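Local atomic coordinates of chromosome replication initiation protein (PDB entry 2VN2), a protein that probably helps to start bacterial chromosome replication as a primosome component, the present chain being its N-terminal domain. Residues Leu22-Gln27 / Glu104-His109; Leu28-Gly33 / Arg73-Lys78. All coordinates share one frame; numbering follows the deposited sequence.

Contact 1 (Leu22-Gln27 / Glu104-His109); sequences LGHYKQ and EKLVHH. With MG (magnesium ion), chain E.
His24 and His109 share a magnesium ion that joins the loop after helix 19-22 to helix 100-116 in this winged-helix type of domain. The loop supplies His24 and Gln27. The helix supplies His109 and, one turn later, Gln113. The two imidazoles bind by different nitrogens. His24 uses ND1, the nitrogen nearer its own backbone, at 2.3 Å from the magnesium. His109 uses NE2, its far nitrogen, at 2.2 Å from the magnesium. The rings converge on the ion at an oblique angle. Their planes make an angle of 61° and their centroids are 5.3 Å apart. In His109, chi1 of -176° sets CG opposite the backbone N, and this brings NE2 to the ion. The side chain of Gln27 runs extended beyond CG and crosses that of His109 at about a right angle. Its amide end lies at the edge of the His109 ring, near the ring plane, while the amide plane stands 83° from it. The amide end of this exposed side chain also lies at the magnesium, which probably restrains it. The ion spans the polar side of the contact, and an apolar patch lies beside it. There the end of buried Leu106, one turn before His109, comes close to the loop. The side chains of His24 and Leu106 cross nearly perpendicularly. Leu28 also packs on Leu106. The methyl CD1 of Leu106 rests 3.7 Å from CB of His24 and 4.0 Å from its CG, at the root of the metal-binding ring.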
ATOM      1  N   LEU A  22      -5.993 -11.342   1.806  1.00 25.15           N
ATOM      2  CA  LEU A  22      -7.413 -11.056   1.907  1.00 25.66           C
ATOM      3  C   LEU A  22      -8.283 -12.059   1.227  1.00 26.29           C
ATOM      4  O   LEU A  22      -9.304 -12.425   1.739  1.00 27.53           O
ATOM      5  CB  LEU A  22      -7.617  -9.699   1.244  1.00 27.15           C
ATOM      6  CG  LEU A  22      -8.849  -8.980   1.627  1.00 27.23           C
ATOM      7  CD1 LEU A  22      -8.873  -8.819   3.091  1.00 27.70           C
ATOM      8  CD2 LEU A  22      -8.768  -7.623   0.921  1.00 28.87           C
ATOM      9  N   GLY A  23      -7.881 -12.524   0.051  1.00 27.36           N
ATOM     10  CA  GLY A  23      -8.687 -13.462  -0.684  1.00 27.56           C
ATOM     11  C   GLY A  23      -8.665 -14.914  -0.141  1.00 27.00           C
ATOM     12  O   GLY A  23      -9.440 -15.774  -0.614  1.00 28.65           O
ATOM     13  N   HIS A  24      -7.796 -15.226   0.798  1.00 25.39           N
ATOM     14  CA  HIS A  24      -7.569 -16.615   1.158  1.00 25.60           C
ATOM     15  C   HIS A  24      -7.247 -16.859   2.590  1.00 24.68           C
ATOM     16  O   HIS A  24      -6.948 -17.947   2.894  1.00 24.57           O
ATOM     17  CB  HIS A  24      -6.383 -17.196   0.361  1.00 26.21           C
ATOM     18  CG  HIS A  24      -6.561 -17.124  -1.139  1.00 27.40           C
ATOM     19  ND1 HIS A  24      -7.161 -18.141  -1.879  1.00 30.14           N
ATOM     20  CD2 HIS A  24      -6.235 -16.150  -2.030  1.00 27.02           C
ATOM     21  CE1 HIS A  24      -7.172 -17.790  -3.169  1.00 30.07           C
ATOM     22  NE2 HIS A  24      -6.658 -16.571  -3.279  1.00 29.72           N
ATOM     23  N   TYR A  25      -7.273 -15.865   3.466  1.00 25.40           N
ATOM     24  CA  TYR A  25      -6.960 -16.110   4.864  1.00 26.90           C
ATOM     25  C   TYR A  25      -7.922 -17.092   5.508  1.00 28.37           C
ATOM     26  O   TYR A  25      -7.514 -17.801   6.365  1.00 27.04           O
ATOM     27  CB  TYR A  25      -6.917 -14.816   5.686  1.00 26.78           C
ATOM     28  CG  TYR A  25      -8.276 -14.181   5.885  1.00 26.85           C
ATOM     29  CD1 TYR A  25      -9.102 -14.520   7.003  1.00 25.69           C
ATOM     30  CD2 TYR A  25      -8.766 -13.256   4.942  1.00 27.24           C
ATOM     31  CE1 TYR A  25     -10.384 -13.969   7.133  1.00 26.13           C
ATOM     32  CE2 TYR A  25     -10.039 -12.631   5.109  1.00 28.11           C
ATOM     33  CZ  TYR A  25     -10.836 -13.003   6.201  1.00 28.87           C
ATOM     34  OH  TYR A  25     -12.041 -12.398   6.338  1.00 26.07           O
ATOM     35  N   LYS A  26      -9.216 -17.065   5.163  1.00 31.61           N
ATOM     36  CA  LYS A  26     -10.238 -18.057   5.713  1.00 34.96           C
ATOM     37  C   LYS A  26      -9.902 -19.474   5.301  1.00 35.85           C
ATOM     38  O   LYS A  26      -9.803 -20.362   6.142  1.00 36.09           O
ATOM     39  CB  LYS A  26     -11.721 -17.697   5.349  1.00 37.80           C
ATOM     40  CG  LYS A  26     -12.695 -18.852   5.349  1.00 39.84           C
ATOM     41  CD  LYS A  26     -13.654 -18.706   4.155  1.00 42.60           C
ATOM     42  CE  LYS A  26     -14.963 -19.530   4.435  1.00 46.98           C
ATOM     43  NZ  LYS A  26     -16.188 -19.158   3.444  1.00 48.53           N
ATOM     44  N   GLN A  27      -9.680 -19.657   4.023  1.00 35.62           N
ATOM     45  CA  GLN A  27      -9.153 -20.904   3.534  1.00 37.20           C
ATOM     46  C   GLN A  27      -7.857 -21.337   4.200  1.00 36.08           C
ATOM     47  O   GLN A  27      -7.536 -22.511   4.100  1.00 36.82           O
ATOM     48  CB  GLN A  27      -8.939 -20.853   2.006  1.00 39.97           C
ATOM     49  CG  GLN A  27     -10.116 -21.367   1.140  1.00 45.29           C
ATOM     50  CD  GLN A  27     -10.150 -20.828  -0.422  1.00 50.21           C
ATOM     51  OE1 GLN A  27     -10.189 -19.597  -0.742  1.00 51.69           O
ATOM     52  NE2 GLN A  27     -10.106 -21.812  -1.366  1.00 53.46           N
ATOM     53  N   GLU A 104       4.367 -19.233   2.928  1.00 25.40           N
ATOM     54  CA  GLU A 104       4.671 -20.570   2.432  1.00 28.42           C
ATOM     55  C   GLU A 104       3.404 -21.408   2.304  1.00 26.89           C
ATOM     56  O   GLU A 104       3.214 -22.103   1.301  1.00 24.75           O
ATOM     57  CB  GLU A 104       5.663 -21.268   3.367  1.00 31.31           C
ATOM     58  CG  GLU A 104       7.113 -20.867   3.145  1.00 39.00           C
ATOM     59  CD  GLU A 104       8.090 -21.856   3.749  1.00 45.64           C
ATOM     60  OE1 GLU A 104       8.397 -22.872   3.087  1.00 48.00           O
ATOM     61  OE2 GLU A 104       8.550 -21.621   4.886  1.00 49.07           O
ATOM     62  N   LYS A 105       2.563 -21.347   3.313  1.00 27.63           N
ATOM     63  CA  LYS A 105       1.192 -21.898   3.317  1.00 29.22           C
ATOM     64  C   LYS A 105       0.334 -21.213   2.253  1.00 29.38           C
ATOM     65  O   LYS A 105      -0.379 -21.863   1.537  1.00 31.66           O
ATOM     66  CB  LYS A 105       0.591 -21.760   4.739  1.00 31.09           C
ATOM     67  CG  LYS A 105       1.103 -22.932   5.635  1.00 32.97           C
ATOM     68  CD  LYS A 105       0.624 -22.992   7.058  1.00 35.16           C
ATOM     69  CE  LYS A 105       1.413 -24.118   7.857  1.00 36.05           C
ATOM     70  NZ  LYS A 105       2.944 -23.752   7.989  1.00 37.49           N
ATOM     71  N   LEU A 106       0.426 -19.902   2.080  1.00 27.31           N
ATOM     72  CA  LEU A 106      -0.388 -19.325   1.032  1.00 25.51           C
ATOM     73  C   LEU A 106       0.152 -19.752  -0.377  1.00 24.23           C
ATOM     74  O   LEU A 106      -0.610 -19.975  -1.238  1.00 19.93           O
ATOM     75  CB  LEU A 106      -0.479 -17.798   1.214  1.00 27.08           C
ATOM     76  CG  LEU A 106      -1.223 -16.879   0.197  1.00 28.45           C
ATOM     77  CD1 LEU A 106      -2.695 -17.203   0.029  1.00 27.08           C
ATOM     78  CD2 LEU A 106      -1.070 -15.440   0.715  1.00 31.09           C
ATOM     79  N   VAL A 107       1.459 -19.872  -0.568  1.00 23.66           N
ATOM     80  CA  VAL A 107       1.956 -20.223  -1.830  1.00 26.70           C
ATOM     81  C   VAL A 107       1.542 -21.690  -2.140  1.00 27.40           C
ATOM     82  O   VAL A 107       1.233 -22.003  -3.260  1.00 25.42           O
ATOM     83  CB  VAL A 107       3.532 -19.961  -2.005  1.00 26.57           C
ATOM     84  CG1 VAL A 107       4.134 -20.773  -3.216  1.00 23.10           C
ATOM     85  CG2 VAL A 107       3.802 -18.457  -2.186  1.00 26.31           C
ATOM     86  N   HIS A 108       1.578 -22.551  -1.131  1.00 30.54           N
ATOM     87  CA  HIS A 108       1.276 -23.954  -1.330  1.00 33.11           C
ATOM     88  C   HIS A 108      -0.213 -24.101  -1.671  1.00 32.55           C
ATOM     89  O   HIS A 108      -0.566 -24.797  -2.592  1.00 30.85           O
ATOM     90  CB  HIS A 108       1.686 -24.741  -0.069  1.00 37.44           C
ATOM     91  CG  HIS A 108       1.439 -26.207  -0.216  1.00 44.74           C
ATOM     92  ND1 HIS A 108       2.399 -27.083  -0.696  1.00 46.48           N
ATOM     93  CD2 HIS A 108       0.322 -26.952   0.014  1.00 46.45           C
ATOM     94  CE1 HIS A 108       1.889 -28.309  -0.724  1.00 48.41           C
ATOM     95  NE2 HIS A 108       0.641 -28.258  -0.283  1.00 48.26           N
ATOM     96  N   HIS A 109      -1.059 -23.304  -1.012  1.00 30.33           N
ATOM     97  CA  HIS A 109      -2.457 -23.190  -1.405  1.00 32.35           C
ATOM     98  C   HIS A 109      -2.698 -22.650  -2.779  1.00 31.99           C
ATOM     99  O   HIS A 109      -3.482 -23.225  -3.476  1.00 33.32           O
ATOM    100  CB  HIS A 109      -3.195 -22.210  -0.486  1.00 35.92           C
ATOM    101  CG  HIS A 109      -4.635 -22.125  -0.778  1.00 41.18           C
ATOM    102  ND1 HIS A 109      -5.556 -23.025  -0.259  1.00 44.04           N
ATOM    103  CD2 HIS A 109      -5.335 -21.263  -1.547  1.00 43.48           C
ATOM    104  CE1 HIS A 109      -6.758 -22.717  -0.699  1.00 44.60           C
ATOM    105  NE2 HIS A 109      -6.655 -21.653  -1.478  1.00 45.68           N
TER
HETATM  106 MG    MG E1120      -8.220 -20.173  -2.074  1.00 35.19          MG

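Contact 2 (Leu28-Gly33 / Arg73-Lys78); sequences LGLGEG and RRLLQK
In the helical core of the winged-helix domain, the turn leading into helix 32-45 meets the C-terminal end of helix 65-77. Lys78 reaches across to the turn. Its NZ donates a hydrogen bond to the backbone O of Gly29 over 2.9 Å. The bond is fairly well directed, with a C=O...N angle of 156°, and the donor is tilted 21° from the carbonyl plane. Bends at chi2 and chi3 steer the lysine chain to this carbonyl. The same NZ forms a salt bridge with Glu34 on helix 32-45, so one ammonium group grips both the turn and the helix. With an alanine here, the Gly29 carbonyl and the Glu34 carboxylate would probably lose the ammonium group they share. Gly29 has positive phi (86°), where a side chain would press against the preceding carbonyl. Deeper in, the CD2 methyls of Leu30 and Leu75 touch at 3.6 Å, their side chains crossing at about a right angle. Leu38 and Met80 pack against both leucines. Helix 32-45 packing against helix 65-77, as the first and third helices of the three-helix core, is typical of the winged helix-turn-helix fold.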
ATOM      1  N   LEU A  28      -7.054 -20.433   4.794  1.00 33.61           N
ATOM      2  CA  LEU A  28      -5.844 -20.862   5.533  1.00 29.96           C
ATOM      3  C   LEU A  28      -6.197 -21.185   6.967  1.00 28.76           C
ATOM      4  O   LEU A  28      -5.333 -21.527   7.705  1.00 29.56           O
ATOM      5  CB  LEU A  28      -4.748 -19.791   5.552  1.00 29.26           C
ATOM      6  CG  LEU A  28      -3.952 -19.397   4.274  1.00 29.97           C
ATOM      7  CD1 LEU A  28      -3.056 -18.151   4.441  1.00 30.75           C
ATOM      8  CD2 LEU A  28      -3.104 -20.531   3.795  1.00 28.88           C
ATOM      9  N   GLY A  29      -7.445 -21.058   7.405  1.00 27.08           N
ATOM     10  CA  GLY A  29      -7.739 -21.294   8.813  1.00 24.81           C
ATOM     11  C   GLY A  29      -7.540 -20.097   9.701  1.00 25.34           C
ATOM     12  O   GLY A  29      -7.517 -20.234  10.932  1.00 26.54           O
ATOM     13  N   LEU A  30      -7.426 -18.899   9.118  1.00 25.86           N
ATOM     14  CA  LEU A  30      -7.448 -17.638   9.937  1.00 25.45           C
ATOM     15  C   LEU A  30      -8.859 -17.038  10.131  1.00 24.78           C
ATOM     16  O   LEU A  30      -9.766 -17.224   9.299  1.00 22.60           O
ATOM     17  CB  LEU A  30      -6.470 -16.598   9.390  1.00 25.33           C
ATOM     18  CG  LEU A  30      -5.071 -17.125   9.214  1.00 29.41           C
ATOM     19  CD1 LEU A  30      -4.110 -16.193   8.559  1.00 28.48           C
ATOM     20  CD2 LEU A  30      -4.563 -17.457  10.633  1.00 29.65           C
ATOM     21  N   GLY A  31      -9.023 -16.324  11.233  1.00 23.70           N
ATOM     22  CA  GLY A  31     -10.202 -15.525  11.499  1.00 24.77           C
ATOM     23  C   GLY A  31      -9.883 -14.062  11.138  1.00 24.69           C
ATOM     24  O   GLY A  31      -8.690 -13.678  10.926  1.00 26.63           O
ATOM     25  N   GLU A  32     -10.932 -13.243  11.099  1.00 21.59           N
ATOM     26  CA  GLU A  32     -10.759 -11.803  10.942  1.00 22.55           C
ATOM     27  C   GLU A  32      -9.888 -11.247  12.043  1.00 22.06           C
ATOM     28  O   GLU A  32      -9.074 -10.307  11.798  1.00 21.95           O
ATOM     29  CB  GLU A  32     -12.156 -11.094  10.928  1.00 20.97           C
ATOM     30  CG  GLU A  32     -12.921 -11.257   9.627  1.00 20.43           C
ATOM     31  CD  GLU A  32     -13.427 -12.707   9.373  1.00 21.43           C
ATOM     32  OE1 GLU A  32     -13.769 -13.350  10.369  1.00 25.24           O
ATOM     33  OE2 GLU A  32     -13.580 -13.177   8.208  1.00 22.17           O
ATOM     34  N   GLY A  33     -10.098 -11.706  13.303  1.00 20.21           N
ATOM     35  CA  GLY A  33      -9.239 -11.148  14.370  1.00 19.03           C
ATOM     36  C   GLY A  33      -7.738 -11.396  14.237  1.00 18.98           C
ATOM     37  O   GLY A  33      -6.910 -10.530  14.598  1.00 20.73           O
ATOM     38  N   ARG A  73       0.218 -17.065  20.389  1.00 30.52           N
ATOM     39  CA  ARG A  73       0.399 -18.514  20.620  1.00 33.05           C
ATOM     40  C   ARG A  73      -0.277 -19.435  19.558  1.00 31.87           C
ATOM     41  O   ARG A  73       0.388 -20.309  19.005  1.00 30.78           O
ATOM     42  CB  ARG A  73      -0.044 -18.856  22.066  1.00 37.49           C
ATOM     43  CG  ARG A  73       0.425 -20.203  22.590  1.00 45.04           C
ATOM     44  CD  ARG A  73       0.372 -20.375  24.199  1.00 50.95           C
ATOM     45  NE  ARG A  73       0.892 -19.235  25.028  1.00 55.85           N
ATOM     46  CZ  ARG A  73       0.308 -18.819  26.168  1.00 58.04           C
ATOM     47  NH1 ARG A  73       0.795 -17.793  26.898  1.00 58.68           N
ATOM     48  NH2 ARG A  73      -0.799 -19.442  26.582  1.00 59.56           N
ATOM     49  N   ARG A  74      -1.572 -19.242  19.287  1.00 30.28           N
ATOM     50  CA  ARG A  74      -2.305 -20.066  18.271  1.00 31.82           C
ATOM     51  C   ARG A  74      -1.754 -19.855  16.834  1.00 30.42           C
ATOM     52  O   ARG A  74      -1.711 -20.812  16.045  1.00 31.06           O
ATOM     53  CB  ARG A  74      -3.871 -19.869  18.369  1.00 33.87           C
ATOM     54  CG  ARG A  74      -4.744 -20.575  17.236  1.00 39.81           C
ATOM     55  CD  ARG A  74      -5.971 -21.581  17.757  1.00 44.49           C
ATOM     56  NE  ARG A  74      -6.895 -22.218  16.717  1.00 48.34           N
ATOM     57  CZ  ARG A  74      -8.145 -21.824  16.364  1.00 47.97           C
ATOM     58  NH1 ARG A  74      -8.714 -20.763  16.924  1.00 48.78           N
ATOM     59  NH2 ARG A  74      -8.809 -22.475  15.399  1.00 46.73           N
ATOM     60  N   LEU A  75      -1.324 -18.627  16.492  1.00 29.10           N
ATOM     61  CA  LEU A  75      -0.664 -18.397  15.177  1.00 29.64           C
ATOM     62  C   LEU A  75       0.723 -19.140  15.074  1.00 29.57           C
ATOM     63  O   LEU A  75       1.064 -19.603  13.963  1.00 27.85           O
ATOM     64  CB  LEU A  75      -0.413 -16.883  14.901  1.00 28.01           C
ATOM     65  CG  LEU A  75      -1.694 -16.064  14.606  1.00 29.71           C
ATOM     66  CD1 LEU A  75      -1.331 -14.585  14.643  1.00 26.08           C
ATOM     67  CD2 LEU A  75      -2.276 -16.443  13.242  1.00 28.12           C
ATOM     68  N   LEU A  76       1.516 -19.131  16.172  1.00 28.49           N
ATOM     69  CA  LEU A  76       2.814 -19.889  16.280  1.00 31.31           C
ATOM     70  C   LEU A  76       2.534 -21.349  16.054  1.00 33.33           C
ATOM     71  O   LEU A  76       3.188 -22.025  15.208  1.00 34.58           O
ATOM     72  CB  LEU A  76       3.548 -19.714  17.665  1.00 27.72           C
ATOM     73  CG  LEU A  76       4.207 -18.343  17.865  1.00 28.15           C
ATOM     74  CD1 LEU A  76       4.518 -17.956  19.283  1.00 27.29           C
ATOM     75  CD2 LEU A  76       5.394 -18.065  16.952  1.00 25.13           C
ATOM     76  N   GLN A  77       1.522 -21.836  16.749  1.00 34.11           N
ATOM     77  CA  GLN A  77       1.123 -23.236  16.484  1.00 36.29           C
ATOM     78  C   GLN A  77       0.520 -23.587  15.180  1.00 36.07           C
ATOM     79  O   GLN A  77       0.882 -24.601  14.619  1.00 36.87           O
ATOM     80  CB  GLN A  77       0.433 -23.933  17.671  1.00 39.01           C
ATOM     81  CG  GLN A  77      -1.008 -23.929  17.781  1.00 42.76           C
ATOM     82  CD  GLN A  77      -1.377 -23.865  19.300  1.00 44.82           C
ATOM     83  OE1 GLN A  77      -0.472 -23.920  20.189  1.00 44.95           O
ATOM     84  NE2 GLN A  77      -2.682 -23.661  19.597  1.00 44.72           N
ATOM     85  N   LYS A  78      -0.367 -22.763  14.619  1.00 35.69           N
ATOM     86  CA  LYS A  78      -0.788 -23.071  13.219  1.00 34.18           C
ATOM     87  C   LYS A  78       0.373 -22.916  12.225  1.00 32.26           C
ATOM     88  O   LYS A  78       0.208 -23.241  11.111  1.00 33.59           O
ATOM     89  CB  LYS A  78      -1.993 -22.237  12.777  1.00 34.29           C
ATOM     90  CG  LYS A  78      -3.273 -22.425  13.596  1.00 35.12           C
ATOM     91  CD  LYS A  78      -4.096 -21.098  13.641  1.00 35.20           C
ATOM     92  CE  LYS A  78      -5.564 -21.321  13.384  1.00 35.13           C
ATOM     93  NZ  LYS A  78      -6.358 -20.099  13.602  1.00 34.51           N
TER

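From the N terminus, the chain passes helix 19-22 and enters the loop segment of contact 1, which runs straight into the first segment of contact 2. Helices 32-45, 54-59 and 65-77 follow, and contact 2 closes the loop at the end of the third. The chain then makes the two short antiparallel strands and returns along helix 100-116, where contact 1 closes a wider loop around the first. The closures are therefore nested and do not cross. Their segments also touch directly: Tyr25 O probably accepts a hydrogen bond from Leu30 N, and Lys105 packs on Lys78. Together they tie the connection 22-33 to helix 100-116 through its first half and to helix 65-77 through its second.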